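Long-range contact in ThiJ/PfpI family protein (Francisella tularensis subsp. novicida, PDB 4P5P), which may act as a glyoxalase III-type enzyme of the Hsp31-like branch of the DJ-1/PfpI family: residues Glu19-Tyr33 against Asp55-Phe69. Sequence-based numbering, arbitrary orientation.
Sequences EKTGLWLSELTHPYY and DPNSVAQEDYYNDKF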
loop_
_atom_site.group_PDB
_atom_site.type_symbol
_atom_site.label_atom_id
_atom_site.label_comp_id
_atom_site.label_asym_id
_atom_site.label_seq_id
_atom_site.Cartn_x
_atom_site.Cartn_y
_atom_site.Cartn_z
ATOM N N GLU A 19 -2.440 -16.842 13.745
ATOM C CA GLU A 19 -3.426 -15.844 13.329
ATOM C C GLU A 19 -3.284 -15.529 11.852
ATOM O O GLU A 19 -2.179 -15.335 11.351
ATOM C CB GLU A 19 -3.287 -14.552 14.152
ATOM C CG GLU A 19 -4.374 -13.516 13.848
ATOM C CD GLU A 19 -4.191 -12.172 14.567
ATOM O OE1 GLU A 19 -3.313 -12.063 15.457
ATOM O OE2 GLU A 19 -4.942 -11.217 14.239
ATOM N N LYS A 20 -4.407 -15.494 11.147
ATOM C CA LYS A 20 -4.401 -15.147 9.738
ATOM C C LYS A 20 -4.366 -13.636 9.518
ATOM O O LYS A 20 -4.957 -12.868 10.277
ATOM C CB LYS A 20 -5.629 -15.744 9.050
ATOM C CG LYS A 20 -5.659 -17.276 9.046
ATOM C CD LYS A 20 -4.502 -17.866 8.240
ATOM C CE LYS A 20 -4.691 -19.358 7.967
ATOM N NZ LYS A 20 -4.551 -19.692 6.515
ATOM N N THR A 21 -3.657 -13.206 8.484
ATOM C CA THR A 21 -3.674 -11.802 8.118
ATOM C C THR A 21 -3.571 -11.697 6.600
ATOM O O THR A 21 -3.821 -12.671 5.873
ATOM C CB THR A 21 -2.540 -11.011 8.813
ATOM O OG1 THR A 21 -2.695 -9.611 8.541
ATOM C CG2 THR A 21 -1.167 -11.448 8.335
ATOM N N GLY A 22 -3.235 -10.509 6.125
ATOM C CA GLY A 22 -3.071 -10.284 4.709
ATOM C C GLY A 22 -3.386 -8.849 4.377
ATOM O O GLY A 22 -2.979 -7.949 5.097
ATOM N N LEU A 23 -4.117 -8.659 3.289
ATOM C CA LEU A 23 -4.578 -7.360 2.837
ATOM C C LEU A 23 -5.703 -6.808 3.703
ATOM O O LEU A 23 -6.607 -7.549 4.092
ATOM C CB LEU A 23 -5.062 -7.474 1.392
ATOM C CG LEU A 23 -5.880 -6.325 0.803
ATOM C CD1 LEU A 23 -5.010 -5.111 0.530
ATOM C CD2 LEU A 23 -6.555 -6.799 -0.471
ATOM N N TRP A 24 -5.649 -5.501 3.977
ATOM C CA TRP A 24 -6.799 -4.807 4.562
ATOM C C TRP A 24 -7.704 -4.412 3.400
ATOM O O TRP A 24 -7.393 -3.481 2.658
ATOM C CB TRP A 24 -6.385 -3.578 5.375
ATOM C CG TRP A 24 -7.525 -3.116 6.240
ATOM C CD1 TRP A 24 -8.532 -2.267 5.889
ATOM C CD2 TRP A 24 -7.804 -3.541 7.577
ATOM N NE1 TRP A 24 -9.420 -2.127 6.935
ATOM C CE2 TRP A 24 -8.989 -2.901 7.981
ATOM C CE3 TRP A 24 -7.165 -4.404 8.468
ATOM C CZ2 TRP A 24 -9.538 -3.092 9.247
ATOM C CZ3 TRP A 24 -7.714 -4.592 9.717
ATOM C CH2 TRP A 24 -8.885 -3.943 10.091
ATOM N N LEU A 25 -8.799 -5.145 3.211
ATOM C CA LEU A 25 -9.504 -5.103 1.929
ATOM C C LEU A 25 -9.905 -3.715 1.447
ATOM O O LEU A 25 -9.726 -3.402 0.278
ATOM C CB LEU A 25 -10.745 -5.986 1.987
ATOM C CG LEU A 25 -11.484 -6.172 0.659
ATOM C CD1 LEU A 25 -10.548 -6.694 -0.438
ATOM C CD2 LEU A 25 -12.672 -7.083 0.829
ATOM N N SER A 26 -10.415 -2.862 2.333
ATOM C CA SER A 26 -10.885 -1.559 1.880
ATOM C C SER A 26 -9.755 -0.642 1.399
ATOM O O SER A 26 -10.024 0.333 0.723
ATOM C CB SER A 26 -11.681 -0.854 2.986
ATOM O OG SER A 26 -10.882 -0.613 4.133
ATOM N N GLU A 27 -8.505 -0.940 1.748
ATOM C CA GLU A 27 -7.388 -0.151 1.240
ATOM C C GLU A 27 -7.050 -0.487 -0.209
ATOM O O GLU A 27 -6.306 0.249 -0.854
ATOM C CB GLU A 27 -6.168 -0.331 2.139
ATOM C CG GLU A 27 -6.413 0.360 3.485
ATOM C CD GLU A 27 -5.373 0.107 4.531
ATOM O OE1 GLU A 27 -5.581 0.570 5.671
ATOM O OE2 GLU A 27 -4.365 -0.542 4.245
ATOM N N LEU A 28 -7.600 -1.606 -0.695
ATOM C CA LEU A 28 -7.625 -1.907 -2.117
ATOM C C LEU A 28 -8.908 -1.361 -2.739
ATOM O O LEU A 28 -8.857 -0.618 -3.717
ATOM C CB LEU A 28 -7.507 -3.422 -2.361
ATOM C CG LEU A 28 -7.663 -3.895 -3.812
ATOM C CD1 LEU A 28 -6.594 -3.281 -4.724
ATOM C CD2 LEU A 28 -7.613 -5.405 -3.891
ATOM N N THR A 29 -10.057 -1.697 -2.163
ATOM C CA THR A 29 -11.314 -1.455 -2.862
ATOM C C THR A 29 -11.742 0.015 -2.830
ATOM O O THR A 29 -12.288 0.500 -3.802
ATOM C CB THR A 29 -12.452 -2.328 -2.305
ATOM O OG1 THR A 29 -12.825 -1.875 -1.006
ATOM C CG2 THR A 29 -12.020 -3.768 -2.216
ATOM N N HIS A 30 -11.490 0.734 -1.741
ATOM C CA HIS A 30 -11.961 2.110 -1.695
ATOM C C HIS A 30 -11.136 2.992 -2.641
ATOM O O HIS A 30 -11.715 3.740 -3.419
ATOM C CB HIS A 30 -11.972 2.651 -0.256
ATOM C CG HIS A 30 -13.035 2.030 0.601
ATOM N ND1 HIS A 30 -13.540 2.641 1.730
ATOM C CD2 HIS A 30 -13.712 0.859 0.476
ATOM C CE1 HIS A 30 -14.458 1.863 2.276
ATOM N NE2 HIS A 30 -14.585 0.776 1.532
ATOM N N PRO A 31 -9.798 2.870 -2.639
ATOM C CA PRO A 31 -9.079 3.644 -3.659
ATOM C C PRO A 31 -9.364 3.172 -5.094
ATOM O O PRO A 31 -9.399 3.992 -6.012
ATOM C CB PRO A 31 -7.606 3.448 -3.267
ATOM C CG PRO A 31 -7.647 3.080 -1.829
ATOM C CD PRO A 31 -8.879 2.253 -1.674
ATOM N N TYR A 32 -9.592 1.876 -5.289
ATOM C CA TYR A 32 -9.961 1.366 -6.606
ATOM C C TYR A 32 -11.178 2.086 -7.161
ATOM O O TYR A 32 -11.140 2.630 -8.257
ATOM C CB TYR A 32 -10.234 -0.138 -6.539
ATOM C CG TYR A 32 -10.479 -0.785 -7.889
ATOM C CD1 TYR A 32 -9.418 -1.232 -8.654
ATOM C CD2 TYR A 32 -11.765 -0.936 -8.402
ATOM C CE1 TYR A 32 -9.626 -1.823 -9.883
ATOM C CE2 TYR A 32 -11.982 -1.517 -9.636
ATOM C CZ TYR A 32 -10.901 -1.957 -10.376
ATOM O OH TYR A 32 -11.073 -2.544 -11.608
ATOM N N TYR A 33 -12.268 2.099 -6.410
ATOM C CA TYR A 33 -13.486 2.701 -6.939
ATOM C C TYR A 33 -13.442 4.230 -6.922
ATOM O O TYR A 33 -14.173 4.871 -7.671
ATOM C CB TYR A 33 -14.703 2.191 -6.171
ATOM C CG TYR A 33 -15.075 0.765 -6.531
ATOM C CD1 TYR A 33 -15.471 0.433 -7.818
ATOM C CD2 TYR A 33 -15.013 -0.248 -5.588
ATOM C CE1 TYR A 33 -15.812 -0.862 -8.149
ATOM C CE2 TYR A 33 -15.366 -1.546 -5.911
ATOM C CZ TYR A 33 -15.752 -1.849 -7.194
ATOM O OH TYR A 33 -16.095 -3.142 -7.528
ATOM N N ASP A 55 -7.087 -10.058 5.408
ATOM C CA ASP A 55 -7.110 -10.112 6.870
ATOM C C ASP A 55 -8.568 -10.174 7.316
ATOM O O ASP A 55 -9.346 -9.310 6.959
ATOM C CB ASP A 55 -6.400 -8.910 7.479
ATOM C CG ASP A 55 -6.225 -9.047 8.986
ATOM O OD1 ASP A 55 -7.197 -9.427 9.672
ATOM O OD2 ASP A 55 -5.110 -8.784 9.478
ATOM N N PRO A 56 -8.953 -11.210 8.075
ATOM C CA PRO A 56 -10.383 -11.320 8.406
ATOM C C PRO A 56 -10.924 -10.119 9.182
ATOM O O PRO A 56 -12.108 -9.801 9.096
ATOM C CB PRO A 56 -10.455 -12.598 9.256
ATOM C CG PRO A 56 -9.062 -12.847 9.721
ATOM C CD PRO A 56 -8.176 -12.337 8.625
ATOM N N ASN A 57 -10.067 -9.448 9.933
ATOM C CA ASN A 57 -10.532 -8.298 10.672
ATOM C C ASN A 57 -10.991 -7.177 9.738
ATOM O O ASN A 57 -11.783 -6.333 10.135
ATOM C CB ASN A 57 -9.441 -7.809 11.630
ATOM C CG ASN A 57 -9.273 -8.728 12.850
ATOM O OD1 ASN A 57 -10.249 -9.274 13.373
ATOM N ND2 ASN A 57 -8.036 -8.887 13.307
ATOM N N SER A 58 -10.518 -7.172 8.492
ATOM C CA SER A 58 -10.876 -6.105 7.569
ATOM C C SER A 58 -12.242 -6.330 6.924
ATOM O O SER A 58 -12.783 -5.417 6.294
ATOM C CB SER A 58 -9.807 -5.944 6.474
ATOM O OG SER A 58 -9.915 -6.948 5.463
ATOM N N VAL A 59 -12.807 -7.526 7.083
ATOM C CA VAL A 59 -14.130 -7.822 6.531
ATOM C C VAL A 59 -15.130 -8.261 7.607
ATOM O O VAL A 59 -16.248 -8.670 7.295
ATOM C CB VAL A 59 -14.051 -8.909 5.413
ATOM C CG1 VAL A 59 -13.419 -8.331 4.139
ATOM C CG2 VAL A 59 -13.287 -10.156 5.882
ATOM N N ALA A 60 -14.749 -8.137 8.876
ATOM C CA ALA A 60 -15.667 -8.451 9.980
ATOM C C ALA A 60 -16.909 -7.574 9.921
ATOM O O ALA A 60 -18.036 -8.037 10.167
ATOM C CB ALA A 60 -14.957 -8.284 11.304
ATOM N N GLN A 61 -16.707 -6.304 9.589
ATOM C CA GLN A 61 -17.817 -5.389 9.387
ATOM C C GLN A 61 -18.174 -5.323 7.915
ATOM O O GLN A 61 -17.297 -5.276 7.047
ATOM C CB GLN A 61 -17.473 -3.999 9.932
ATOM C CG GLN A 61 -17.234 -3.979 11.437
ATOM N N GLU A 62 -19.467 -5.349 7.631
ATOM C CA GLU A 62 -19.935 -5.206 6.265
ATOM C C GLU A 62 -19.553 -3.821 5.731
ATOM O O GLU A 62 -19.541 -2.837 6.473
ATOM C CB GLU A 62 -21.450 -5.413 6.180
ATOM C CG GLU A 62 -21.893 -5.983 4.821
ATOM C CD GLU A 62 -22.624 -7.328 4.911
ATOM O OE1 GLU A 62 -22.982 -7.782 6.021
ATOM O OE2 GLU A 62 -22.858 -7.938 3.850
ATOM N N ASP A 63 -19.214 -3.777 4.447
ATOM C CA ASP A 63 -18.782 -2.550 3.778
ATOM C C ASP A 63 -19.228 -2.585 2.324
ATOM O O ASP A 63 -18.994 -3.567 1.607
ATOM C CB ASP A 63 -17.256 -2.374 3.868
ATOM C CG ASP A 63 -16.757 -1.154 3.105
ATOM O OD1 ASP A 63 -16.876 -0.022 3.635
ATOM O OD2 ASP A 63 -16.235 -1.313 1.980
ATOM N N TYR A 64 -19.858 -1.497 1.893
ATOM C CA TYR A 64 -20.454 -1.417 0.569
ATOM C C TYR A 64 -19.456 -1.703 -0.557
ATOM O O TYR A 64 -19.714 -2.541 -1.426
ATOM C CB TYR A 64 -21.081 -0.036 0.382
ATOM C CG TYR A 64 -21.693 0.165 -0.977
ATOM C CD1 TYR A 64 -22.962 -0.318 -1.272
ATOM C CD2 TYR A 64 -20.995 0.833 -1.969
ATOM C CE1 TYR A 64 -23.517 -0.133 -2.524
ATOM C CE2 TYR A 64 -21.531 1.020 -3.220
ATOM C CZ TYR A 64 -22.792 0.539 -3.495
ATOM O OH TYR A 64 -23.313 0.740 -4.754
ATOM N N TYR A 65 -18.315 -1.026 -0.548
ATOM C CA TYR A 65 -17.387 -1.176 -1.662
ATOM C C TYR A 65 -16.653 -2.511 -1.603
ATOM O O TYR A 65 -16.349 -3.077 -2.655
ATOM C CB TYR A 65 -16.404 -0.000 -1.724
ATOM C CG TYR A 65 -17.050 1.244 -2.287
ATOM C CD1 TYR A 65 -17.415 1.315 -3.628
ATOM C CD2 TYR A 65 -17.331 2.332 -1.476
ATOM C CE1 TYR A 65 -18.027 2.447 -4.147
ATOM C CE2 TYR A 65 -17.936 3.465 -1.981
ATOM C CZ TYR A 65 -18.286 3.523 -3.315
ATOM O OH TYR A 65 -18.901 4.670 -3.799
ATOM N N ASN A 66 -16.403 -3.037 -0.405
ATOM C CA ASN A 66 -15.823 -4.373 -0.296
ATOM C C ASN A 66 -16.735 -5.405 -0.951
ATOM O O ASN A 66 -16.283 -6.260 -1.712
ATOM C CB ASN A 66 -15.575 -4.768 1.162
ATOM C CG ASN A 66 -14.362 -4.086 1.761
ATOM O OD1 ASN A 66 -13.586 -3.434 1.058
ATOM N ND2 ASN A 66 -14.187 -4.249 3.067
ATOM N N ASP A 67 -18.025 -5.321 -0.641
ATOM C CA ASP A 67 -18.996 -6.247 -1.210
ATOM C C ASP A 67 -19.096 -6.068 -2.728
ATOM O O ASP A 67 -19.198 -7.048 -3.467
ATOM C CB ASP A 67 -20.374 -6.052 -0.565
ATOM C CG ASP A 67 -20.471 -6.665 0.822
ATOM O OD1 ASP A 67 -19.580 -7.453 1.221
ATOM O OD2 ASP A 67 -21.472 -6.383 1.504
ATOM N N LYS A 68 -19.093 -4.822 -3.188
ATOM C CA LYS A 68 -19.179 -4.537 -4.620
ATOM C C LYS A 68 -18.011 -5.182 -5.361
ATOM O O LYS A 68 -18.187 -5.816 -6.411
ATOM C CB LYS A 68 -19.186 -3.027 -4.866
ATOM C CG LYS A 68 -19.313 -2.619 -6.330
ATOM C CD LYS A 68 -19.217 -1.106 -6.487
ATOM C CE LYS A 68 -19.180 -0.692 -7.951
ATOM N NZ LYS A 68 -20.468 -0.941 -8.636
ATOM N N PHE A 69 -16.823 -5.010 -4.793
ATOM C CA PHE A 69 -15.595 -5.548 -5.362
ATOM C C PHE A 69 -15.667 -7.067 -5.485
ATOM O O PHE A 69 -15.388 -7.630 -6.545
ATOM C CB PHE A 69 -14.422 -5.115 -4.486
ATOM C CG PHE A 69 -13.080 -5.326 -5.099
ATOM C CD1 PHE A 69 -12.466 -4.316 -5.810
ATOM C CD2 PHE A 69 -12.397 -6.502 -4.901
ATOM C CE1 PHE A 69 -11.209 -4.495 -6.352
ATOM C CE2 PHE A 69 -11.129 -6.683 -5.444
ATOM C CZ PHE A 69 -10.547 -5.685 -6.167
HETATM O O HOH W 1 -11.836 -3.422 4.808
#
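Asp63 OD2 is gripped by two donors that reach it from opposite faces of its carboxylate plane. His30 NE2 meets Asp63 OD2 on the syn side at 2.7 Å, almost straight (178°) and in the imidazole plane; on the anti side Asn66 N supplies the N-cap bond of helix 64-69. One aspartate thus caps its own helix and ties it to helix 26-33. Ser26 CB and the edge of Tyr65 cover opposite faces of the imidazole. Asn66 suits its place because its amide serves two partners: OD1 accepts from Thr29 OG1 (2.7 Å) in the carbonyl plane, while ND2 donates to a water shared with Ser26 N and Ser58 O.

The two helices cross nearly at right angles, 87°, on one flank of the flavodoxin-like, mostly parallel sheet. Here Phe69 is a knob among Leu28, Thr29, Tyr32 and Tyr33, reaching on to Ile44 of strand 40-46. With chi1 at 71°, Thr29 turns OG1 to Asn66 and lays CG2 over the Phe69 ring, one threonine serving a polar and an aromatic neighbour. The Phe69 edge meets the face of Tyr32.

Towards the loops, Ser58 CB sits 3.5 Å from the centroid of the Trp24 five-membered ring, a closeness the small serine permits. Ser58 OG accepts from Leu25 N (3.1 Å) while donating to Asp55 O. Thr21 OG1 donates to Asp55 OD2, and Asp55 OD1 closes an Asx turn with Asn57 N.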